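Local coordinates for tricorn protease (Thermoplasma acidophilum, PDB 1K32), which cleaves peptides as a serine protease, probably acting on fragments made by the proteasome, with beta propellers thought to gate substrate passage, at residues A[33-38]-A[67-72]; A[334-339]-A[660-665]; A[401-406]-A[410-415]; A[621-624]-A[630-633]. One frame throughout, in Å; residues are numbered along the deposited sequence.

Contact 1: A[33-38]-A[67-72]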
loop_
_atom_site.group_PDB
_atom_site.type_symbol
_atom_site.label_atom_id
_atom_site.label_comp_id
_atom_site.label_asym_id
_atom_site.label_seq_id
_atom_site.Cartn_x
_atom_site.Cartn_y
_atom_site.Cartn_z
ATOM N N ASP A 33 46.988 -0.996 40.648
ATOM C CA ASP A 33 47.188 -1.364 39.244
ATOM C C ASP A 33 48.328 -0.616 38.549
ATOM O O ASP A 33 48.618 -0.868 37.388
ATOM C CB ASP A 33 45.895 -1.132 38.457
ATOM C CG ASP A 33 44.676 -1.739 39.129
ATOM O OD1 ASP A 33 43.556 -1.488 38.639
ATOM O OD2 ASP A 33 44.832 -2.465 40.136
ATOM N N ASP A 34 48.971 0.308 39.254
ATOM C CA ASP A 34 50.069 1.075 38.673
ATOM C C ASP A 34 51.408 0.594 39.237
ATOM O O ASP A 34 51.442 -0.154 40.206
ATOM C CB ASP A 34 49.858 2.563 38.954
ATOM C CG ASP A 34 48.693 3.149 38.156
ATOM O OD1 ASP A 34 48.084 4.135 38.605
ATOM O OD2 ASP A 34 48.398 2.632 37.067
ATOM N N LEU A 35 52.508 1.018 38.628
ATOM C CA LEU A 35 53.833 0.604 39.072
ATOM C C LEU A 35 54.466 1.683 39.934
ATOM O O LEU A 35 54.446 2.861 39.583
ATOM C CB LEU A 35 54.747 0.333 37.864
ATOM C CG LEU A 35 55.709 -0.864 37.854
ATOM C CD1 LEU A 35 56.946 -0.506 37.027
ATOM C CD2 LEU A 35 56.094 -1.276 39.266
ATOM N N TRP A 36 55.053 1.277 41.051
ATOM C CA TRP A 36 55.690 2.234 41.950
ATOM C C TRP A 36 57.137 1.844 42.211
ATOM O O TRP A 36 57.525 0.693 42.009
ATOM C CB TRP A 36 54.954 2.285 43.301
ATOM C CG TRP A 36 53.538 2.770 43.241
ATOM C CD1 TRP A 36 52.464 2.103 42.717
ATOM C CD2 TRP A 36 53.030 4.012 43.750
ATOM N NE1 TRP A 36 51.322 2.849 42.874
ATOM C CE2 TRP A 36 51.640 4.025 43.505
ATOM C CE3 TRP A 36 53.617 5.115 44.385
ATOM C CZ2 TRP A 36 50.825 5.098 43.875
ATOM C CZ3 TRP A 36 52.804 6.189 44.753
ATOM C CH2 TRP A 36 51.422 6.169 44.496
ATOM N N GLU A 37 57.933 2.803 42.674
ATOM C CA GLU A 37 59.327 2.533 42.991
ATOM C C GLU A 37 59.614 3.066 44.393
ATOM O O GLU A 37 59.231 4.183 44.737
ATOM C CB GLU A 37 60.280 3.181 41.971
ATOM C CG GLU A 37 61.669 2.566 42.010
ATOM C CD GLU A 37 62.651 3.184 41.029
ATOM O OE1 GLU A 37 63.213 4.257 41.339
ATOM O OE2 GLU A 37 62.863 2.596 39.943
ATOM N N HIS A 38 60.273 2.245 45.200
ATOM C CA HIS A 38 60.612 2.615 46.562
ATOM C C HIS A 38 62.117 2.477 46.785
ATOM O O HIS A 38 62.715 1.458 46.448
ATOM C CB HIS A 38 59.835 1.725 47.538
ATOM C CG HIS A 38 60.129 2.004 48.978
ATOM N ND1 HIS A 38 60.940 1.192 49.743
ATOM C CD2 HIS A 38 59.730 3.011 49.789
ATOM C CE1 HIS A 38 61.026 1.690 50.965
ATOM N NE2 HIS A 38 60.301 2.794 51.019
ATOM N N ILE A 67 62.926 -1.345 32.695
ATOM C CA ILE A 67 61.984 -2.231 33.364
ATOM C C ILE A 67 60.995 -2.811 32.359
ATOM O O ILE A 67 60.374 -2.074 31.588
ATOM C CB ILE A 67 61.201 -1.479 34.471
ATOM C CG1 ILE A 67 62.168 -0.974 35.546
ATOM C CG2 ILE A 67 60.138 -2.396 35.081
ATOM C CD1 ILE A 67 61.512 -0.077 36.566
ATOM N N ALA A 68 60.857 -4.132 32.363
ATOM C CA ALA A 68 59.919 -4.797 31.463
ATOM C C ALA A 68 58.589 -4.899 32.213
ATOM O O ALA A 68 58.553 -5.279 33.390
ATOM C CB ALA A 68 60.441 -6.165 31.082
ATOM N N ILE A 69 57.497 -4.565 31.539
ATOM C CA ILE A 69 56.191 -4.551 32.189
ATOM C C ILE A 69 55.069 -5.303 31.478
ATOM O O ILE A 69 54.923 -5.206 30.252
ATOM C CB ILE A 69 55.721 -3.087 32.370
ATOM C CG1 ILE A 69 56.781 -2.287 33.133
ATOM C CG2 ILE A 69 54.386 -3.054 33.099
ATOM C CD1 ILE A 69 56.517 -0.784 33.175
ATOM N N ARG A 70 54.276 -6.047 32.253
ATOM C CA ARG A 70 53.126 -6.769 31.705
ATOM C C ARG A 70 51.858 -6.009 32.110
ATOM O O ARG A 70 51.605 -5.769 33.293
ATOM C CB ARG A 70 53.042 -8.214 32.225
ATOM C CG ARG A 70 51.845 -8.980 31.620
ATOM C CD ARG A 70 51.757 -10.438 32.056
ATOM N NE ARG A 70 50.680 -11.198 31.389
ATOM C CZ ARG A 70 49.388 -11.151 31.723
ATOM N NH1 ARG A 70 48.499 -11.883 31.076
ATOM N NH2 ARG A 70 48.974 -10.374 32.707
ATOM N N VAL A 71 51.066 -5.601 31.129
ATOM C CA VAL A 71 49.853 -4.878 31.456
ATOM C C VAL A 71 48.664 -5.553 30.813
ATOM O O VAL A 71 48.775 -6.078 29.712
ATOM C CB VAL A 71 49.935 -3.399 30.983
ATOM C CG1 VAL A 71 50.245 -3.337 29.517
ATOM C CG2 VAL A 71 48.617 -2.677 31.266
ATOM N N MET A 72 47.531 -5.567 31.503
ATOM C CA MET A 72 46.327 -6.170 30.929
ATOM C C MET A 72 45.281 -5.109 30.564
ATOM O O MET A 72 45.200 -4.063 31.197
ATOM C CB MET A 72 45.724 -7.185 31.907
ATOM C CG MET A 72 46.586 -8.419 32.144
ATOM S SD MET A 72 45.964 -9.343 33.596
ATOM C CE MET A 72 46.596 -8.246 34.860
#
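Leu35 meets Ile67 and Ile69 through branched aliphatic side chains, and flat groups lie only beside this contact. The Trp36 indole belongs to the opposite side of its strand. Its ring meets that of Phe29 with the planes nearly parallel, and its NE1 bonds to Cys31 O. On the 67-72 strand, the Arg70 guanidinium has the sulfur of Met72 at its edge, in plane. The bond from Arg70 NH2 to Met72 SD is weak, at 3.3 Å. Other nitrogens of Arg70 are held by Thr109 O, Phe108 O and Ser102 OG.

The contact itself is made by methyl groups. Leu35 points toward the other strand, and one branch does the work. Its CD1 lies 3.9 Å from Ile69 CD1. The same Leu35 CD1 lies 4.2 Å from Ile67 CG2. Ile69 reaches over with its long branch, extended at chi2 (171°) so that CD1 leads. Ile67 offers its short branch instead, CG2, which stands opposite the backbone N across the CA-CB bond. The backbones are far apart, 8.9 Å between Leu35 CA and Ile69 CA, so the link is one of side chains alone. Leu35 also packs on Ile48, Val49 and Ala58. Strand 34-39 belongs to one four-stranded blade and strand 66-73 to the next. Such buried aliphatic packing between successive blades is characteristic of a beta propeller, here the six-bladed one.

Contact 2: A[334-339]-A[660-665]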
loop_
_atom_site.group_PDB
_atom_site.type_symbol
_atom_site.label_atom_id
_atom_site.label_comp_id
_atom_site.label_asym_id
_atom_site.label_seq_id
_atom_site.Cartn_x
_atom_site.Cartn_y
_atom_site.Cartn_z
ATOM N N GLU A 334 16.655 1.250 49.084
ATOM C CA GLU A 334 17.132 0.098 49.845
ATOM C C GLU A 334 18.616 -0.118 49.573
ATOM O O GLU A 334 19.085 0.067 48.443
ATOM C CB GLU A 334 16.363 -1.168 49.452
ATOM C CG GLU A 334 14.877 -1.147 49.806
ATOM C CD GLU A 334 14.613 -1.119 51.309
ATOM O OE1 GLU A 334 13.442 -0.938 51.700
ATOM O OE2 GLU A 334 15.565 -1.282 52.097
ATOM N N PRO A 335 19.380 -0.505 50.608
ATOM C CA PRO A 335 20.819 -0.748 50.468
ATOM C C PRO A 335 21.127 -1.856 49.467
ATOM O O PRO A 335 20.219 -2.445 48.878
ATOM C CB PRO A 335 21.251 -1.093 51.894
ATOM C CG PRO A 335 19.998 -1.696 52.492
ATOM C CD PRO A 335 18.935 -0.761 51.993
ATOM N N LEU A 336 22.414 -2.147 49.302
ATOM C CA LEU A 336 22.880 -3.149 48.353
ATOM C C LEU A 336 22.295 -4.542 48.257
ATOM O O LEU A 336 21.923 -5.197 49.234
ATOM C CB LEU A 336 24.400 -3.287 48.413
ATOM C CG LEU A 336 25.084 -2.462 47.318
ATOM C CD1 LEU A 336 26.575 -2.743 47.317
ATOM C CD2 LEU A 336 24.478 -2.815 45.968
ATOM N N ARG A 337 22.268 -4.951 46.997
ATOM C CA ARG A 337 21.784 -6.207 46.464
ATOM C C ARG A 337 20.307 -6.512 46.449
ATOM O O ARG A 337 19.805 -7.407 47.129
ATOM C CB ARG A 337 22.589 -7.391 46.996
ATOM C CG ARG A 337 23.506 -7.970 45.894
ATOM C CD ARG A 337 22.722 -8.893 44.974
ATOM N NE ARG A 337 23.039 -8.823 43.545
ATOM C CZ ARG A 337 23.954 -9.563 42.921
ATOM N NH1 ARG A 337 24.134 -9.419 41.610
ATOM N NH2 ARG A 337 24.700 -10.437 43.596
ATOM N N ILE A 338 19.615 -5.727 45.634
ATOM C CA ILE A 338 18.215 -5.948 45.381
ATOM C C ILE A 338 18.420 -6.964 44.254
ATOM O O ILE A 338 19.115 -6.678 43.277
ATOM C CB ILE A 338 17.532 -4.661 44.861
ATOM C CG1 ILE A 338 17.347 -3.672 46.022
ATOM C CG2 ILE A 338 16.202 -4.988 44.212
ATOM C CD1 ILE A 338 16.579 -2.405 45.648
ATOM N N ARG A 339 17.869 -8.162 44.405
ATOM C CA ARG A 339 18.045 -9.198 43.396
ATOM C C ARG A 339 16.948 -9.236 42.337
ATOM O O ARG A 339 17.230 -9.469 41.163
ATOM C CB ARG A 339 18.147 -10.578 44.062
ATOM C CG ARG A 339 19.361 -10.768 44.968
ATOM C CD ARG A 339 19.453 -12.211 45.462
ATOM N NE ARG A 339 20.495 -12.395 46.471
ATOM C CZ ARG A 339 21.800 -12.267 46.248
ATOM N NH1 ARG A 339 22.659 -12.456 47.247
ATOM N NH2 ARG A 339 22.253 -11.958 45.036
ATOM N N PHE A 660 32.896 -3.276 47.510
ATOM C CA PHE A 660 33.940 -4.278 47.756
ATOM C C PHE A 660 33.643 -5.156 48.964
ATOM O O PHE A 660 33.971 -6.348 48.973
ATOM C CB PHE A 660 35.309 -3.606 47.942
ATOM C CG PHE A 660 35.954 -3.144 46.646
ATOM C CD1 PHE A 660 35.261 -3.197 45.438
ATOM C CD2 PHE A 660 37.271 -2.676 46.640
ATOM C CE1 PHE A 660 35.876 -2.789 44.227
ATOM C CE2 PHE A 660 37.895 -2.267 45.444
ATOM C CZ PHE A 660 37.193 -2.324 44.232
ATOM N N LEU A 661 33.045 -4.564 49.992
ATOM C CA LEU A 661 32.700 -5.322 51.184
ATOM C C LEU A 661 31.559 -6.265 50.838
ATOM O O LEU A 661 31.596 -7.438 51.182
ATOM C CB LEU A 661 32.267 -4.385 52.318
ATOM C CG LEU A 661 32.745 -4.758 53.724
ATOM C CD1 LEU A 661 31.918 -3.966 54.742
ATOM C CD2 LEU A 661 32.603 -6.268 53.979
ATOM N N GLN A 662 30.546 -5.755 50.138
ATOM C CA GLN A 662 29.399 -6.588 49.755
ATOM C C GLN A 662 29.812 -7.741 48.839
ATOM O O GLN A 662 29.274 -8.851 48.956
ATOM C CB GLN A 662 28.326 -5.740 49.070
ATOM C CG GLN A 662 26.990 -6.460 48.787
ATOM C CD GLN A 662 27.019 -7.335 47.534
ATOM O OE1 GLN A 662 27.823 -7.110 46.619
ATOM N NE2 GLN A 662 26.126 -8.333 47.482
ATOM N N MET A 663 30.781 -7.485 47.955
ATOM C CA MET A 663 31.258 -8.502 47.005
ATOM C C MET A 663 32.121 -9.580 47.660
ATOM O O MET A 663 32.000 -10.753 47.334
ATOM C CB MET A 663 32.028 -7.831 45.858
ATOM C CG MET A 663 31.139 -7.004 44.949
ATOM S SD MET A 663 32.027 -5.801 43.912
ATOM C CE MET A 663 32.540 -6.857 42.533
ATOM N N TYR A 664 33.003 -9.184 48.572
ATOM C CA TYR A 664 33.828 -10.170 49.264
ATOM C C TYR A 664 32.887 -11.070 50.065
ATOM O O TYR A 664 32.987 -12.295 50.013
ATOM C CB TYR A 664 34.810 -9.484 50.217
ATOM C CG TYR A 664 35.490 -10.467 51.136
ATOM C CD1 TYR A 664 36.502 -11.304 50.659
ATOM C CD2 TYR A 664 35.042 -10.642 52.461
ATOM C CE1 TYR A 664 37.056 -12.306 51.469
ATOM C CE2 TYR A 664 35.584 -11.642 53.277
ATOM C CZ TYR A 664 36.589 -12.471 52.774
ATOM O OH TYR A 664 37.113 -13.479 53.549
ATOM N N ASP A 665 31.973 -10.454 50.813
ATOM C CA ASP A 665 31.008 -11.214 51.600
ATOM C C ASP A 665 30.241 -12.217 50.718
ATOM O O ASP A 665 30.137 -13.392 51.062
ATOM C CB ASP A 665 30.032 -10.268 52.306
ATOM C CG ASP A 665 30.590 -9.709 53.605
ATOM O OD1 ASP A 665 29.932 -8.824 54.180
ATOM O OD2 ASP A 665 31.673 -10.154 54.059
#
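Gln662 reaches Leu336 and Arg337 from its helix with CG swung to the far side from the backbone N (chi1 -172°). The chain then bends at chi2 (-81°), which brings the amide against Arg337. Arg337 is itself bent, at chi2 and chi3, and shows the start of its side chain to the amide. Gln662 NE2 lies 3.1 Å from Arg337 CG, a close van der Waals approach to an aliphatic carbon and not a hydrogen bond. The amide and guanidinium planes stand almost perpendicular, 85° apart. Leu336 packs across the aliphatic part of the glutamine at about a right angle. Its CD1 is 3.9 Å from Gln662 CB and 4.0 Å from Gln662 CG.

The polar ends are joined indirectly, through Glu666 one helical turn further on. Glu666 OE2 accepts a hydrogen bond from Gln662 NE2 and forms a salt bridge with Arg337 NH2. Glu666 OE1 forms a salt bridge with Arg339 NH1. This charge network probably fixes how the amide is turned. With an alanine in place of Gln662, Leu336 and Arg337 CG would probably face a gap, and Glu666 would lose its amide donor.

Residues 334-337 form the loop leading into strand 338-343, the first strand of a propeller blade. The arrangement is a domain interface, with helix 656-674 of the C1 domain docked against an interblade loop of the seven-bladed propeller.

Contact 3: A[401-406]-A[410-415]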
loop_
_atom_site.group_PDB
_atom_site.type_symbol
_atom_site.label_atom_id
_atom_site.label_comp_id
_atom_site.label_asym_id
_atom_site.label_seq_id
_atom_site.Cartn_x
_atom_site.Cartn_y
_atom_site.Cartn_z
ATOM N N GLU A 401 12.582 -25.428 47.231
ATOM C CA GLU A 401 11.223 -25.192 47.695
ATOM C C GLU A 401 10.549 -24.097 46.879
ATOM O O GLU A 401 11.196 -23.176 46.391
ATOM C CB GLU A 401 11.217 -24.734 49.168
ATOM C CG GLU A 401 11.945 -25.635 50.155
ATOM C CD GLU A 401 12.118 -24.991 51.546
ATOM O OE1 GLU A 401 12.512 -23.805 51.624
ATOM O OE2 GLU A 401 11.871 -25.679 52.563
ATOM N N ILE A 402 9.247 -24.230 46.703
ATOM C CA ILE A 402 8.470 -23.177 46.079
ATOM C C ILE A 402 7.551 -22.834 47.260
ATOM O O ILE A 402 7.117 -23.728 47.995
ATOM C CB ILE A 402 7.668 -23.643 44.847
ATOM C CG1 ILE A 402 6.896 -22.448 44.272
ATOM C CG2 ILE A 402 6.762 -24.802 45.202
ATOM C CD1 ILE A 402 6.368 -22.663 42.834
ATOM N N MET A 403 7.289 -21.552 47.466
ATOM C CA MET A 403 6.471 -21.135 48.596
ATOM C C MET A 403 5.767 -19.827 48.313
ATOM O O MET A 403 6.130 -19.097 47.390
ATOM C CB MET A 403 7.374 -20.969 49.827
ATOM C CG MET A 403 8.421 -19.865 49.646
ATOM S SD MET A 403 9.858 -19.886 50.763
ATOM C CE MET A 403 9.443 -18.568 51.781
ATOM N N THR A 404 4.734 -19.545 49.094
ATOM C CA THR A 404 4.020 -18.288 48.970
ATOM C C THR A 404 4.452 -17.455 50.170
ATOM O O THR A 404 4.886 -17.992 51.191
ATOM C CB THR A 404 2.493 -18.464 49.035
ATOM O OG1 THR A 404 2.144 -19.144 50.242
ATOM C CG2 THR A 404 1.988 -19.247 47.836
ATOM N N VAL A 405 4.350 -16.142 50.039
ATOM C CA VAL A 405 4.707 -15.252 51.122
ATOM C C VAL A 405 3.646 -14.172 51.196
ATOM O O VAL A 405 3.463 -13.406 50.254
ATOM C CB VAL A 405 6.093 -14.616 50.888
ATOM C CG1 VAL A 405 6.406 -13.612 52.003
ATOM C CG2 VAL A 405 7.163 -15.714 50.846
ATOM N N ASP A 406 2.930 -14.122 52.311
ATOM C CA ASP A 406 1.884 -13.128 52.475
ATOM C C ASP A 406 2.510 -11.746 52.348
ATOM O O ASP A 406 3.522 -11.457 52.987
ATOM C CB ASP A 406 1.216 -13.295 53.837
ATOM C CG ASP A 406 -0.108 -12.571 53.918
ATOM O OD1 ASP A 406 -0.096 -11.325 53.923
ATOM O OD2 ASP A 406 -1.158 -13.248 53.965
ATOM N N GLY A 410 4.005 -11.109 55.738
ATOM C CA GLY A 410 5.334 -11.605 55.419
ATOM C C GLY A 410 5.509 -13.074 55.745
ATOM O O GLY A 410 6.600 -13.619 55.606
ATOM N N LYS A 411 4.425 -13.718 56.169
ATOM C CA LYS A 411 4.461 -15.133 56.519
ATOM C C LYS A 411 4.596 -16.050 55.299
ATOM O O LYS A 411 3.746 -16.059 54.407
ATOM C CB LYS A 411 3.197 -15.519 57.299
ATOM C CG LYS A 411 3.133 -16.997 57.669
ATOM C CD LYS A 411 1.822 -17.347 58.349
ATOM C CE LYS A 411 1.782 -18.813 58.755
ATOM N NZ LYS A 411 0.501 -19.160 59.427
ATOM N N PRO A 412 5.687 -16.825 55.242
ATOM C CA PRO A 412 5.909 -17.747 54.126
ATOM C C PRO A 412 5.264 -19.113 54.381
ATOM O O PRO A 412 5.154 -19.569 55.523
ATOM C CB PRO A 412 7.424 -17.833 54.059
ATOM C CG PRO A 412 7.806 -17.757 55.505
ATOM C CD PRO A 412 6.923 -16.647 56.027
ATOM N N THR A 413 4.829 -19.761 53.311
ATOM C CA THR A 413 4.215 -21.072 53.418
ATOM C C THR A 413 4.786 -21.937 52.302
ATOM O O THR A 413 4.568 -21.653 51.127
ATOM C CB THR A 413 2.689 -20.977 53.256
ATOM O OG1 THR A 413 2.163 -20.072 54.232
ATOM C CG2 THR A 413 2.041 -22.348 53.412
ATOM N N VAL A 414 5.531 -22.974 52.674
ATOM C CA VAL A 414 6.126 -23.883 51.700
ATOM C C VAL A 414 5.031 -24.700 51.027
ATOM O O VAL A 414 4.216 -25.340 51.696
ATOM C CB VAL A 414 7.140 -24.857 52.370
ATOM C CG1 VAL A 414 7.636 -25.889 51.347
ATOM C CG2 VAL A 414 8.318 -24.073 52.942
ATOM N N ILE A 415 4.997 -24.660 49.701
ATOM C CA ILE A 415 3.991 -25.416 48.973
ATOM C C ILE A 415 4.482 -26.833 48.752
ATOM O O ILE A 415 3.793 -27.806 49.066
ATOM C CB ILE A 415 3.695 -24.791 47.594
ATOM C CG1 ILE A 415 3.028 -23.423 47.769
ATOM C CG2 ILE A 415 2.817 -25.735 46.782
ATOM C CD1 ILE A 415 2.962 -22.596 46.490
#
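This is an antiparallel beta hairpin, formed by the third and fourth strands of a blade in the seven-bladed propeller. Met403 pairs with Val414 and Val405 with Pro412, both as non-hydrogen-bonded pairs. Thr404 and Thr413 form the hydrogen-bonded pair between them. Thr404 N bonds to Thr413 O at 2.9 Å, and Thr413 N returns to Thr404 O at 2.8 Å. Ile415 N to Ile402 O extends the series. Proline has no N-H to give, and its place in a non-hydrogen-bonded pair costs no strand bond.

Near the turn, Asp406 N bonds to Lys411 O, almost straight at 172°. Gly410, with positive phi, sends a weak bond from its N back four residues to Asp406 O, as in an alpha turn. Asp406 OD1 accepts from Glu408 N, as in an Asx turn, and also from Thr409 N.

Val405 shares a face with Met403 and Pro412, near Leu378. Its CG2 lies 3.9 Å from Pro412 CB. Its other methyl, CG1, lies opposite the backbone N (chi1 176°) and comes 3.6 Å from Gly410 O. An alanine in place of Val405 is likely to open a gap beside Pro412 and loosen the grip on Leu378. On the other face, Ile415 CD1 rests 3.7 Å from Thr404 CG2, and Ile402 CG2 lies 3.9 Å from Ile415 CB. These residues also touch Ile435 and Tyr437 of strand 434-441. A hairpin closing the outer edge of a blade while packing on the next one is characteristic of the beta propeller.

Contact 4: A[621-624]-A[630-633]; sequences TVMV and KIYT
Met623 and Ile631 mark the tight side of this hairpin, and Lys630 and the Tyr632 ring its looser side. The methyl Met623 CE lies 3.6 Å from Ile631 CG2. A bend at chi3 (75°) brings the methionine methyl against the isoleucine. On the same face Thr621 CG2 comes 3.4 Å from Thr633 OG1, a methyl against a hydroxyl oxygen.

The backbones are joined by a pair of hydrogen bonds. Val624 and Tyr632 form a hydrogen-bonded antiparallel pair. Tyr632 N gives to Val624 O at 2.8 Å, nearly straight at 170°. Val624 N gives back to Tyr632 O at 2.9 Å. Short CA-H...O contacts add to these bonds, among them Met623 CA to Tyr632 O at 3.2 Å. Met623 and Thr633 are the adjoining non-hydrogen-bonded pair.

On the other face Val624 is still buried, and its CG2 meets the root of the tyrosine, 4.0 Å from Tyr632 CB. The ring of Tyr632 then leads away, with Val624 O at its edge and near its plane. Its hydroxyl is hydrogen-bonded to Asp628 OD2 in the turn, and Lys626 makes a cation-pi contact with the ring. These two probably limit its rotation. Lys630 is exposed, and its extended chain runs away from the partner strand.

The two strands are the middle pair of a four-stranded blade. Strand 612-615 flanks 621-626, and strand 643-644 flanks 631-635. Met623 and Ile631 both pack on Phe303 of strand 300-305. The last blade of the seven-bladed propeller thereby meets its first.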
loop_
_atom_site.group_PDB
_atom_site.type_symbol
_atom_site.label_atom_id
_atom_site.label_comp_id
_atom_site.label_asym_id
_atom_site.label_seq_id
_atom_site.Cartn_x
_atom_site.Cartn_y
_atom_site.Cartn_z
ATOM N N THR A 621 0.976 -5.287 27.707
ATOM C CA THR A 621 2.296 -4.835 27.296
ATOM C C THR A 621 3.359 -5.923 27.280
ATOM O O THR A 621 3.406 -6.779 28.155
ATOM C CB THR A 621 2.781 -3.700 28.199
ATOM O OG1 THR A 621 1.759 -2.699 28.283
ATOM C CG2 THR A 621 4.058 -3.070 27.627
ATOM N N VAL A 622 4.223 -5.864 26.274
ATOM C CA VAL A 622 5.306 -6.825 26.121
ATOM C C VAL A 622 6.653 -6.104 26.155
ATOM O O VAL A 622 6.829 -5.070 25.520
ATOM C CB VAL A 622 5.216 -7.566 24.766
ATOM C CG1 VAL A 622 6.316 -8.617 24.670
ATOM C CG2 VAL A 622 3.849 -8.198 24.606
ATOM N N MET A 623 7.590 -6.645 26.923
ATOM C CA MET A 623 8.929 -6.078 26.986
ATOM C C MET A 623 9.857 -7.161 26.458
ATOM O O MET A 623 9.708 -8.335 26.801
ATOM C CB MET A 623 9.327 -5.729 28.419
ATOM C CG MET A 623 8.621 -4.519 29.002
ATOM S SD MET A 623 9.485 -3.961 30.472
ATOM C CE MET A 623 10.898 -3.173 29.725
ATOM N N VAL A 624 10.800 -6.780 25.611
ATOM C CA VAL A 624 11.729 -7.763 25.081
ATOM C C VAL A 624 13.139 -7.221 25.034
ATOM O O VAL A 624 13.361 -6.010 25.069
ATOM C CB VAL A 624 11.362 -8.210 23.637
ATOM C CG1 VAL A 624 9.988 -8.860 23.612
ATOM C CG2 VAL A 624 11.420 -7.017 22.689
ATOM N N LYS A 630 19.488 -4.201 23.189
ATOM C CA LYS A 630 18.587 -3.172 23.700
ATOM C C LYS A 630 17.233 -3.710 24.144
ATOM O O LYS A 630 16.761 -4.728 23.642
ATOM C CB LYS A 630 18.381 -2.084 22.643
ATOM C CG LYS A 630 19.662 -1.365 22.266
ATOM C CD LYS A 630 19.461 -0.440 21.081
ATOM C CE LYS A 630 20.790 0.152 20.627
ATOM N NZ LYS A 630 20.633 1.012 19.425
ATOM N N ILE A 631 16.623 -3.009 25.097
ATOM C CA ILE A 631 15.315 -3.374 25.635
ATOM C C ILE A 631 14.213 -2.588 24.920
ATOM O O ILE A 631 14.306 -1.371 24.777
ATOM C CB ILE A 631 15.230 -3.052 27.141
ATOM C CG1 ILE A 631 16.252 -3.892 27.906
ATOM C CG2 ILE A 631 13.818 -3.315 27.659
ATOM C CD1 ILE A 631 16.365 -3.532 29.366
ATOM N N TYR A 632 13.174 -3.288 24.479
ATOM C CA TYR A 632 12.059 -2.644 23.793
ATOM C C TYR A 632 10.712 -2.957 24.429
ATOM O O TYR A 632 10.543 -3.951 25.140
ATOM C CB TYR A 632 11.997 -3.061 22.329
ATOM C CG TYR A 632 13.222 -2.720 21.522
ATOM C CD1 TYR A 632 14.386 -3.485 21.622
ATOM C CD2 TYR A 632 13.206 -1.654 20.623
ATOM C CE1 TYR A 632 15.505 -3.200 20.832
ATOM C CE2 TYR A 632 14.315 -1.361 19.833
ATOM C CZ TYR A 632 15.456 -2.137 19.939
ATOM O OH TYR A 632 16.533 -1.856 19.133
ATOM N N THR A 633 9.743 -2.097 24.149
ATOM C CA THR A 633 8.407 -2.276 24.676
ATOM C C THR A 633 7.375 -1.962 23.599
ATOM O O THR A 633 7.499 -0.985 22.868
ATOM C CB THR A 633 8.158 -1.360 25.893
ATOM O OG1 THR A 633 6.828 -1.567 26.378
ATOM C CG2 THR A 633 8.327 0.100 25.505
#

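Contact 1 comes first along the chain and lies in the six-bladed propeller. Contacts 3 and 4 follow as hairpins in two different blades of the seven-bladed propeller, their centres about 30 Å apart. Contact 2 spans both of them in sequence, joining an early loop of that propeller to helix 656-674 beyond its last blade. Its centre is about 24 Å from that of contact 3, 28 Å from contact 4 and 31 Å from contact 1. The centres of contacts 1 and 3 are farthest apart, at about 54 Å. None of the four touch. Contacts 1, 3 and 4 hold blades together, and contact 2 ties the C1 region to the seven-bladed propeller.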